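Local coordinates for protein siderophore enterobactin esterase (Emericella nidulans, PDB 6GUO) that hydrolyses the ester bonds of the xenosiderophore enterobactin, releasing iron inside the fungal cell, while leaving triacetylfusarinine C uncut, at residues D105-C110 against H164-L169; P190-N195 against D256-L261; A54-D59 against I87-P92. All blocks are in the same frame, centred on the assembly; numbering follows the deposited sequence.

Contact 1. Residues D105-C110 against H164-L169; sequences DLTPPC and HSYGGL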
loop_
_atom_site.group_PDB
_atom_site.type_symbol
_atom_site.label_atom_id
_atom_site.label_comp_id
_atom_site.label_asym_id
_atom_site.label_seq_id
_atom_site.Cartn_x
_atom_site.Cartn_y
_atom_site.Cartn_z
ATOM N N ASP A 105 -0.599 14.378 20.074
ATOM C CA ASP A 105 -1.792 13.538 19.977
ATOM C C ASP A 105 -1.560 12.061 20.292
ATOM O O ASP A 105 -2.458 11.408 20.822
ATOM C CB ASP A 105 -2.451 13.648 18.593
ATOM C CG ASP A 105 -3.222 14.940 18.403
ATOM O OD1 ASP A 105 -3.244 15.435 17.263
ATOM O OD2 ASP A 105 -3.811 15.463 19.367
ATOM N N LEU A 106 -0.374 11.547 19.977
ATOM C CA LEU A 106 -0.115 10.107 20.018
ATOM C C LEU A 106 0.681 9.604 21.226
ATOM O O LEU A 106 0.770 8.394 21.424
ATOM C CB LEU A 106 0.584 9.682 18.714
ATOM C CG LEU A 106 -0.203 9.990 17.434
ATOM C CD1 LEU A 106 0.608 9.617 16.200
ATOM C CD2 LEU A 106 -1.548 9.277 17.417
ATOM N N THR A 107 1.245 10.501 22.034
ATOM C CA THR A 107 2.023 10.092 23.207
ATOM C C THR A 107 1.194 10.212 24.485
ATOM O O THR A 107 0.506 11.219 24.680
ATOM C CB THR A 107 3.305 10.916 23.358
ATOM O OG1 THR A 107 2.988 12.312 23.359
ATOM C CG2 THR A 107 4.271 10.605 22.214
ATOM N N PRO A 108 1.249 9.186 25.356
ATOM C CA PRO A 108 0.438 9.226 26.573
ATOM C C PRO A 108 0.998 10.156 27.648
ATOM O O PRO A 108 2.208 10.404 27.679
ATOM C CB PRO A 108 0.450 7.772 27.050
ATOM C CG PRO A 108 1.726 7.213 26.533
ATOM C CD PRO A 108 1.988 7.915 25.230
ATOM N N PRO A 109 0.118 10.683 28.521
ATOM C CA PRO A 109 0.596 11.508 29.621
ATOM C C PRO A 109 1.310 10.634 30.645
ATOM O O PRO A 109 0.866 9.515 30.915
ATOM C CB PRO A 109 -0.687 12.108 30.194
ATOM C CG PRO A 109 -1.733 11.098 29.899
ATOM C CD PRO A 109 -1.329 10.412 28.624
ATOM N N CYS A 110 2.418 11.139 31.174
ATOM C CA CYS A 110 3.275 10.396 32.095
ATOM C C CYS A 110 3.639 11.278 33.280
ATOM O O CYS A 110 3.660 12.505 33.163
ATOM C CB CYS A 110 4.553 9.947 31.384
ATOM S SG CYS A 110 4.302 8.760 30.041
ATOM N N HIS A 164 1.213 3.510 13.187
ATOM C CA HIS A 164 2.628 3.224 12.954
ATOM C C HIS A 164 3.503 4.202 13.744
ATOM O O HIS A 164 3.170 5.382 13.846
ATOM C CB HIS A 164 2.957 3.321 11.463
ATOM C CG HIS A 164 4.417 3.179 11.151
ATOM N ND1 HIS A 164 5.267 4.258 11.062
ATOM C CD2 HIS A 164 5.171 2.084 10.890
ATOM C CE1 HIS A 164 6.483 3.831 10.768
ATOM N NE2 HIS A 164 6.450 2.519 10.659
ATOM N N SER A 165 4.613 3.690 14.290
ATOM C CA SER A 165 5.584 4.483 15.062
ATOM C C SER A 165 4.912 5.075 16.317
ATOM O O SER A 165 4.420 4.303 17.142
ATOM C CB SER A 165 6.339 5.503 14.178
ATOM O OG SER A 165 5.530 6.550 13.681
ATOM N N TYR A 166 4.863 6.401 16.484
ATOM C CA TYR A 166 4.051 6.959 17.581
ATOM C C TYR A 166 2.597 6.486 17.518
ATOM O O TYR A 166 1.966 6.307 18.560
ATOM C CB TYR A 166 4.095 8.492 17.610
ATOM C CG TYR A 166 5.331 9.114 18.231
ATOM C CD1 TYR A 166 6.319 8.343 18.863
ATOM C CD2 TYR A 166 5.493 10.494 18.226
ATOM C CE1 TYR A 166 7.430 8.931 19.434
ATOM C CE2 TYR A 166 6.604 11.088 18.799
ATOM C CZ TYR A 166 7.565 10.302 19.403
ATOM O OH TYR A 166 8.674 10.872 19.971
ATOM N N GLY A 167 2.073 6.288 16.305
ATOM C CA GLY A 167 0.760 5.673 16.117
ATOM C C GLY A 167 0.637 4.288 16.738
ATOM O O GLY A 167 -0.402 3.945 17.301
ATOM N N GLY A 168 1.696 3.486 16.630
ATOM C CA GLY A 168 1.741 2.159 17.240
ATOM C C GLY A 168 1.797 2.247 18.754
ATOM O O GLY A 168 1.150 1.466 19.454
ATOM N N LEU A 169 2.579 3.200 19.258
ATOM C CA LEU A 169 2.612 3.502 20.689
ATOM C C LEU A 169 1.210 3.855 21.189
ATOM O O LEU A 169 0.770 3.346 22.225
ATOM C CB LEU A 169 3.593 4.649 20.971
ATOM C CG LEU A 169 3.700 5.165 22.410
ATOM C CD1 LEU A 169 4.243 4.084 23.324
ATOM C CD2 LEU A 169 4.571 6.410 22.460
#
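Leu106 and Tyr166 bring the two backbones closest, their CA atoms 5.8 Å apart, where the chain leaving helix 102-106 passes the first turn of helix 166-177. That turn follows strand 156-164 through Ser165, whose positive phi of 62° fits the strained strand-to-helix turn expected of a nucleophile elbow. With Gly163 and Gly167 it fits the GxSxG pattern of alpha/beta-hydrolases, so Ser165 is probably the nucleophile, although its side chain does not touch 105-110.

The meeting itself is apolar. Leu106 CB lies 3.9 Å from Tyr166 CB, and Leu106 CD1 reaches past it to stop 3.6 Å from Gly167 N. Thr107 sets its methyl over the Tyr166 ring: CG2 stands 4.1 Å from the ring centroid and 9° off the normal, a CH-pi contact almost centred on the face. With chi1 at 54°, Thr107 OG1 lies between the backbone N and the carbonyl carbon, bonded to Ser103 O and Gly129 N, and CG2, anti to the carbonyl carbon, is the branch that faces the ring. The far end of the tyrosine is fixed as well, by a hydrogen bond between Tyr166 OH and Glu126 OE1. Further along, Pro108 CD meets Leu169 CD2 at 4.1 Å, the two side chains crossing at about a right angle. Leu106 O is buried here without a polar partner in the model.

Around this core, Phe134 of helix 131-150 and Phe170 of helix 166-177 pack on Leu106, while Trp194 of helix 194-197 lies against Thr107, Pro108 and the Tyr166 ring.

Contact 2. Residues P190-N195 against D256-L261; sequences PSIWWN and DNCEEL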
loop_
_atom_site.group_PDB
_atom_site.type_symbol
_atom_site.label_atom_id
_atom_site.label_comp_id
_atom_site.label_asym_id
_atom_site.label_seq_id
_atom_site.Cartn_x
_atom_site.Cartn_y
_atom_site.Cartn_z
ATOM N N PRO A 190 5.791 -0.015 16.736
ATOM C CA PRO A 190 5.417 0.884 17.831
ATOM C C PRO A 190 6.646 1.434 18.543
ATOM O O PRO A 190 7.609 0.695 18.765
ATOM C CB PRO A 190 4.615 -0.023 18.765
ATOM C CG PRO A 190 5.168 -1.383 18.512
ATOM C CD PRO A 190 5.432 -1.410 17.036
ATOM N N SER A 191 6.606 2.715 18.898
ATOM C CA SER A 191 7.735 3.382 19.547
ATOM C C SER A 191 7.828 2.990 21.025
ATOM O O SER A 191 7.678 3.827 21.922
ATOM C CB SER A 191 7.613 4.900 19.385
ATOM O OG SER A 191 7.493 5.240 18.019
ATOM N N ILE A 192 8.110 1.711 21.265
ATOM C CA ILE A 192 8.150 1.153 22.618
ATOM C C ILE A 192 9.242 1.848 23.437
ATOM O O ILE A 192 9.037 2.129 24.614
ATOM C CB ILE A 192 8.299 -0.394 22.592
ATOM C CG1 ILE A 192 7.003 -1.013 22.048
ATOM C CG2 ILE A 192 8.603 -0.952 23.985
ATOM C CD1 ILE A 192 7.074 -2.488 21.717
ATOM N N TRP A 193 10.365 2.166 22.788
ATOM C CA TRP A 193 11.456 2.970 23.376
ATOM C C TRP A 193 11.040 4.279 24.061
ATOM O O TRP A 193 11.711 4.714 24.998
ATOM C CB TRP A 193 12.514 3.301 22.308
ATOM C CG TRP A 193 12.003 4.153 21.178
ATOM C CD1 TRP A 193 11.472 3.718 19.997
ATOM C CD2 TRP A 193 11.973 5.585 21.127
ATOM N NE1 TRP A 193 11.111 4.787 19.215
ATOM C CE2 TRP A 193 11.406 5.946 19.882
ATOM C CE3 TRP A 193 12.371 6.598 22.010
ATOM C CZ2 TRP A 193 11.229 7.280 19.497
ATOM C CZ3 TRP A 193 12.191 7.929 21.628
ATOM C CH2 TRP A 193 11.621 8.254 20.383
ATOM N N TRP A 194 9.964 4.903 23.581
ATOM C CA TRP A 194 9.579 6.257 23.994
ATOM C C TRP A 194 9.527 6.473 25.508
ATOM O O TRP A 194 8.940 5.677 26.242
ATOM C CB TRP A 194 8.236 6.657 23.371
ATOM C CG TRP A 194 7.846 8.057 23.717
ATOM C CD1 TRP A 194 8.303 9.203 23.138
ATOM C CD2 TRP A 194 6.940 8.457 24.745
ATOM N NE1 TRP A 194 7.723 10.299 23.734
ATOM C CE2 TRP A 194 6.883 9.869 24.724
ATOM C CE3 TRP A 194 6.162 7.761 25.678
ATOM C CZ2 TRP A 194 6.081 10.598 25.606
ATOM C CZ3 TRP A 194 5.363 8.487 26.557
ATOM C CH2 TRP A 194 5.329 9.892 26.509
ATOM N N ASN A 195 10.154 7.562 25.948
ATOM C CA ASN A 195 10.160 7.974 27.345
ATOM C C ASN A 195 10.616 6.850 28.279
ATOM O O ASN A 195 9.877 6.421 29.168
ATOM C CB ASN A 195 8.772 8.493 27.740
ATOM C CG ASN A 195 8.770 9.164 29.089
ATOM O OD1 ASN A 195 9.777 9.741 29.497
ATOM N ND2 ASN A 195 7.643 9.085 29.798
ATOM N N ASP A 256 13.827 -6.062 19.013
ATOM C CA ASP A 256 13.834 -6.757 20.304
ATOM C C ASP A 256 12.715 -6.289 21.245
ATOM O O ASP A 256 12.116 -7.117 21.937
ATOM C CB ASP A 256 15.205 -6.647 20.997
ATOM C CG ASP A 256 16.303 -7.442 20.285
ATOM O OD1 ASP A 256 16.003 -8.430 19.580
ATOM O OD2 ASP A 256 17.485 -7.079 20.440
ATOM N N ASN A 257 12.427 -4.986 21.276
ATOM C CA ASN A 257 11.309 -4.476 22.091
ATOM C C ASN A 257 9.970 -5.096 21.663
ATOM O O ASN A 257 9.181 -5.509 22.514
ATOM C CB ASN A 257 11.211 -2.939 22.051
ATOM C CG ASN A 257 12.269 -2.246 22.901
ATOM O OD1 ASN A 257 12.979 -2.874 23.685
ATOM N ND2 ASN A 257 12.372 -0.925 22.749
ATOM N N CYS A 258 9.728 -5.172 20.353
ATOM C CA CYS A 258 8.511 -5.802 19.828
ATOM C C CYS A 258 8.407 -7.277 20.187
ATOM O O CYS A 258 7.366 -7.724 20.677
ATOM C CB CYS A 258 8.425 -5.673 18.310
ATOM S SG CYS A 258 7.926 -4.043 17.759
ATOM N N GLU A 259 9.481 -8.023 19.922
ATOM C CA GLU A 259 9.511 -9.466 20.194
ATOM C C GLU A 259 9.333 -9.767 21.684
ATOM O O GLU A 259 8.622 -10.704 22.051
ATOM C CB GLU A 259 10.813 -10.103 19.679
ATOM C CG GLU A 259 10.891 -10.252 18.160
ATOM C CD GLU A 259 9.989 -11.343 17.586
ATOM O OE1 GLU A 259 9.809 -11.360 16.351
ATOM O OE2 GLU A 259 9.455 -12.183 18.344
ATOM N N GLU A 260 9.968 -8.964 22.534
ATOM C CA GLU A 260 9.844 -9.132 23.987
ATOM C C GLU A 260 8.450 -8.784 24.497
ATOM O O GLU A 260 7.924 -9.484 25.363
ATOM C CB GLU A 260 10.915 -8.330 24.730
ATOM C CG GLU A 260 12.273 -9.017 24.710
ATOM C CD GLU A 260 13.433 -8.075 24.946
ATOM O OE1 GLU A 260 13.247 -7.020 25.591
ATOM O OE2 GLU A 260 14.549 -8.393 24.478
ATOM N N LEU A 261 7.852 -7.721 23.959
ATOM C CA LEU A 261 6.467 -7.370 24.304
ATOM C C LEU A 261 5.505 -8.468 23.871
ATOM O O LEU A 261 4.610 -8.852 24.634
ATOM C CB LEU A 261 6.049 -6.036 23.675
ATOM C CG LEU A 261 4.619 -5.564 23.980
ATOM C CD1 LEU A 261 4.392 -5.417 25.478
ATOM C CD2 LEU A 261 4.323 -4.257 23.267
HETATM O O HOH W 1 11.059 0.334 20.473
#
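Ile192 meets three residues of helix 254-268 in one pass. Its CG2 sits 3.8 Å from Asn257 CB, the two side chains running antiparallel where they pass, and its CD1 extends farther to touch Leu261 CD2 at 3.6 Å. A chi1 of -69° turns CG1 away from the carbonyl carbon and, with chi2 at 169°, stretches the chain so that CD1 also comes within 4.3 Å of Cys258 SG. The same sulfur is met by the ring of Pro190, with CD at 3.7 Å.

The polar link is made by water. One molecule accepts from Trp193 N at 3.0 Å and from Asn257 ND2 at 2.9 Å, bridging a pair of donors that could not bond each other directly. Within the alpha/beta-hydrolase fold the contact joins the loop after strand 184-188 to helix 254-268, which leads into the outermost strand 273-279. Ser191 is the centre of an inverse gamma turn, and Ile192, next in the chain, points its CB toward the helix.

Farther out, a hydrogen bond links Arg253 NH2 and Asn257 OD1, consistent with the amide held with ND2 toward the water. Ile199 and Leu200 of helix 199-208 pack on Ile192, and Phe224 of strand 219-225 lies against Cys258.

Contact 3. Residues A54-D59 against I87-P92; sequences AVYLVD and IAIGYP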
loop_
_atom_site.group_PDB
_atom_site.type_symbol
_atom_site.label_atom_id
_atom_site.label_comp_id
_atom_site.label_asym_id
_atom_site.label_seq_id
_atom_site.Cartn_x
_atom_site.Cartn_y
_atom_site.Cartn_z
ATOM N N ALA A 54 -15.080 -1.671 10.576
ATOM C CA ALA A 54 -14.452 -0.356 10.489
ATOM C C ALA A 54 -13.006 -0.412 10.946
ATOM O O ALA A 54 -12.678 -1.123 11.895
ATOM C CB ALA A 54 -15.226 0.653 11.318
ATOM N N VAL A 55 -12.146 0.339 10.264
ATOM C CA VAL A 55 -10.762 0.493 10.680
ATOM C C VAL A 55 -10.478 1.980 10.837
ATOM O O VAL A 55 -10.771 2.780 9.941
ATOM C CB VAL A 55 -9.756 -0.208 9.732
ATOM C CG1 VAL A 55 -9.814 0.329 8.308
ATOM C CG2 VAL A 55 -8.346 -0.117 10.299
ATOM N N TYR A 56 -9.947 2.326 12.009
ATOM C CA TYR A 56 -9.581 3.690 12.365
ATOM C C TYR A 56 -8.067 3.818 12.263
ATOM O O TYR A 56 -7.335 2.979 12.788
ATOM C CB TYR A 56 -10.087 4.024 13.777
ATOM C CG TYR A 56 -11.593 4.148 13.823
ATOM C CD1 TYR A 56 -12.210 5.396 13.785
ATOM C CD2 TYR A 56 -12.407 3.015 13.861
ATOM C CE1 TYR A 56 -13.592 5.517 13.795
ATOM C CE2 TYR A 56 -13.792 3.127 13.870
ATOM C CZ TYR A 56 -14.378 4.380 13.844
ATOM O OH TYR A 56 -15.747 4.497 13.847
ATOM N N LEU A 57 -7.605 4.862 11.578
ATOM C CA LEU A 57 -6.186 5.071 11.319
ATOM C C LEU A 57 -5.728 6.395 11.920
ATOM O O LEU A 57 -6.325 7.425 11.642
ATOM C CB LEU A 57 -5.925 5.108 9.813
ATOM C CG LEU A 57 -6.550 4.037 8.916
ATOM C CD1 LEU A 57 -6.338 4.409 7.455
ATOM C CD2 LEU A 57 -5.948 2.681 9.208
ATOM N N VAL A 58 -4.669 6.363 12.729
ATOM C CA VAL A 58 -3.993 7.607 13.149
ATOM C C VAL A 58 -2.844 7.877 12.175
ATOM O O VAL A 58 -2.473 6.991 11.418
ATOM C CB VAL A 58 -3.566 7.592 14.629
ATOM C CG1 VAL A 58 -4.804 7.474 15.509
ATOM C CG2 VAL A 58 -2.558 6.489 14.941
ATOM N N ASP A 59 -2.305 9.097 12.169
ATOM C CA ASP A 59 -1.535 9.621 11.011
ATOM C C ASP A 59 -2.358 9.453 9.736
ATOM O O ASP A 59 -1.869 8.956 8.707
ATOM C CB ASP A 59 -0.172 8.936 10.834
ATOM C CG ASP A 59 0.784 9.219 11.962
ATOM O OD1 ASP A 59 0.889 10.391 12.395
ATOM O OD2 ASP A 59 1.472 8.275 12.398
ATOM N N ILE A 87 -11.731 5.045 8.414
ATOM C CA ILE A 87 -11.801 6.349 9.062
ATOM C C ILE A 87 -10.380 6.762 9.429
ATOM O O ILE A 87 -9.770 6.198 10.337
ATOM C CB ILE A 87 -12.704 6.318 10.311
ATOM C CG1 ILE A 87 -14.084 5.737 9.964
ATOM C CG2 ILE A 87 -12.829 7.729 10.888
ATOM C CD1 ILE A 87 -14.237 4.248 10.195
ATOM N N ALA A 88 -9.852 7.741 8.698
ATOM C CA ALA A 88 -8.498 8.221 8.903
ATOM C C ALA A 88 -8.569 9.530 9.663
ATOM O O ALA A 88 -9.228 10.457 9.215
ATOM C CB ALA A 88 -7.814 8.421 7.564
ATOM N N ILE A 89 -7.915 9.590 10.820
ATOM C CA ILE A 89 -7.905 10.797 11.648
ATOM C C ILE A 89 -6.548 11.464 11.482
ATOM O O ILE A 89 -5.510 10.933 11.912
ATOM C CB ILE A 89 -8.205 10.517 13.131
ATOM C CG1 ILE A 89 -9.509 9.715 13.278
ATOM C CG2 ILE A 89 -8.328 11.830 13.906
ATOM C CD1 ILE A 89 -9.307 8.233 13.452
ATOM N N GLY A 90 -6.574 12.627 10.841
ATOM C CA GLY A 90 -5.374 13.363 10.498
ATOM C C GLY A 90 -5.559 14.852 10.675
ATOM O O GLY A 90 -6.306 15.299 11.552
ATOM N N TYR A 91 -4.892 15.614 9.812
ATOM C CA TYR A 91 -4.685 17.048 10.000
ATOM C C TYR A 91 -4.835 17.785 8.668
ATOM O O TYR A 91 -4.651 17.183 7.606
ATOM C CB TYR A 91 -3.283 17.268 10.575
ATOM C CG TYR A 91 -3.020 16.429 11.800
ATOM C CD1 TYR A 91 -3.526 16.806 13.036
ATOM C CD2 TYR A 91 -2.313 15.229 11.715
ATOM C CE1 TYR A 91 -3.311 16.035 14.162
ATOM C CE2 TYR A 91 -2.085 14.449 12.841
ATOM C CZ TYR A 91 -2.591 14.853 14.065
ATOM O OH TYR A 91 -2.379 14.085 15.185
ATOM N N PRO A 92 -5.170 19.091 8.713
ATOM C CA PRO A 92 -5.308 19.892 7.494
ATOM C C PRO A 92 -3.937 20.327 6.969
ATOM O O PRO A 92 -3.547 21.491 7.095
ATOM C CB PRO A 92 -6.159 21.082 7.960
ATOM C CG PRO A 92 -5.743 21.270 9.376
ATOM C CD PRO A 92 -5.527 19.878 9.910
HETATM O O HOH W 2 -3.413 11.266 13.845
#
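Ile87 and Tyr56 pair across neighbouring parallel strands, both side chains on one face of the sheet. From the backbone outward, Ile87 CB touches Tyr56 CD1 at 3.6 Å and the branch methyl CG2 reaches Tyr56 CE1 at 3.7 Å. On the other branch, CG1 approaches Tyr56 CE1, and the terminal CD1 ends over the ring face, 3.8 Å from its centroid and 18° off the normal, a CH-pi contact shifted toward the rim. There CD1 also meets Ala54 CB. A chi2 of 94°, away from a staggered value, accompanies this placement of the methyl over the ring.

The strands are joined by the parallel ladder of a beta-alpha-beta unit, in which helix 60-77 connects strand 52-58 to strand 83-90. Ile87 N donates to Val55 O, Leu57 N to Ile87 O at 2.8 Å, and Ile89 N to Leu57 O with an N-H...O angle of 173°. Beyond this bond a water bridges the two chains: it accepts from Asp59 N at 3.0 Å and donates to Ile89 O and, at 3.3 Å, to Tyr91 OH. The Asp59 carboxylate forms a salt bridge with Arg102. From helix 131-150, Val142 packs on Ile87 and Phe134 on Ile89, whereas Phe64 lies against Ala88 on the opposite face.

From the N terminus, contact 3 comes first, closing the loop made by helix 60-77 between two neighbouring parallel strands. Contact 1 closes next, bringing 105-110 against 164-169 after 53 residues that include helix 131-150 and strand 156-164. Contact 2 then closes a 60-residue excursion that includes helix 199-208, strand 219-225 and helix 239-252. The three are in series, so none nests in or crosses another. Contact 1 touches contact 3, where Asp105 OD1 bonds Tyr91 OH, and contact 2, where Ser165 O meets Ser191 N; contacts 2 and 3 stay about 9 Å apart at their nearest atoms. The series runs from strands 52-58 and 83-90, through helices 102-106 and 166-177, to segment 190-195 and helix 254-268.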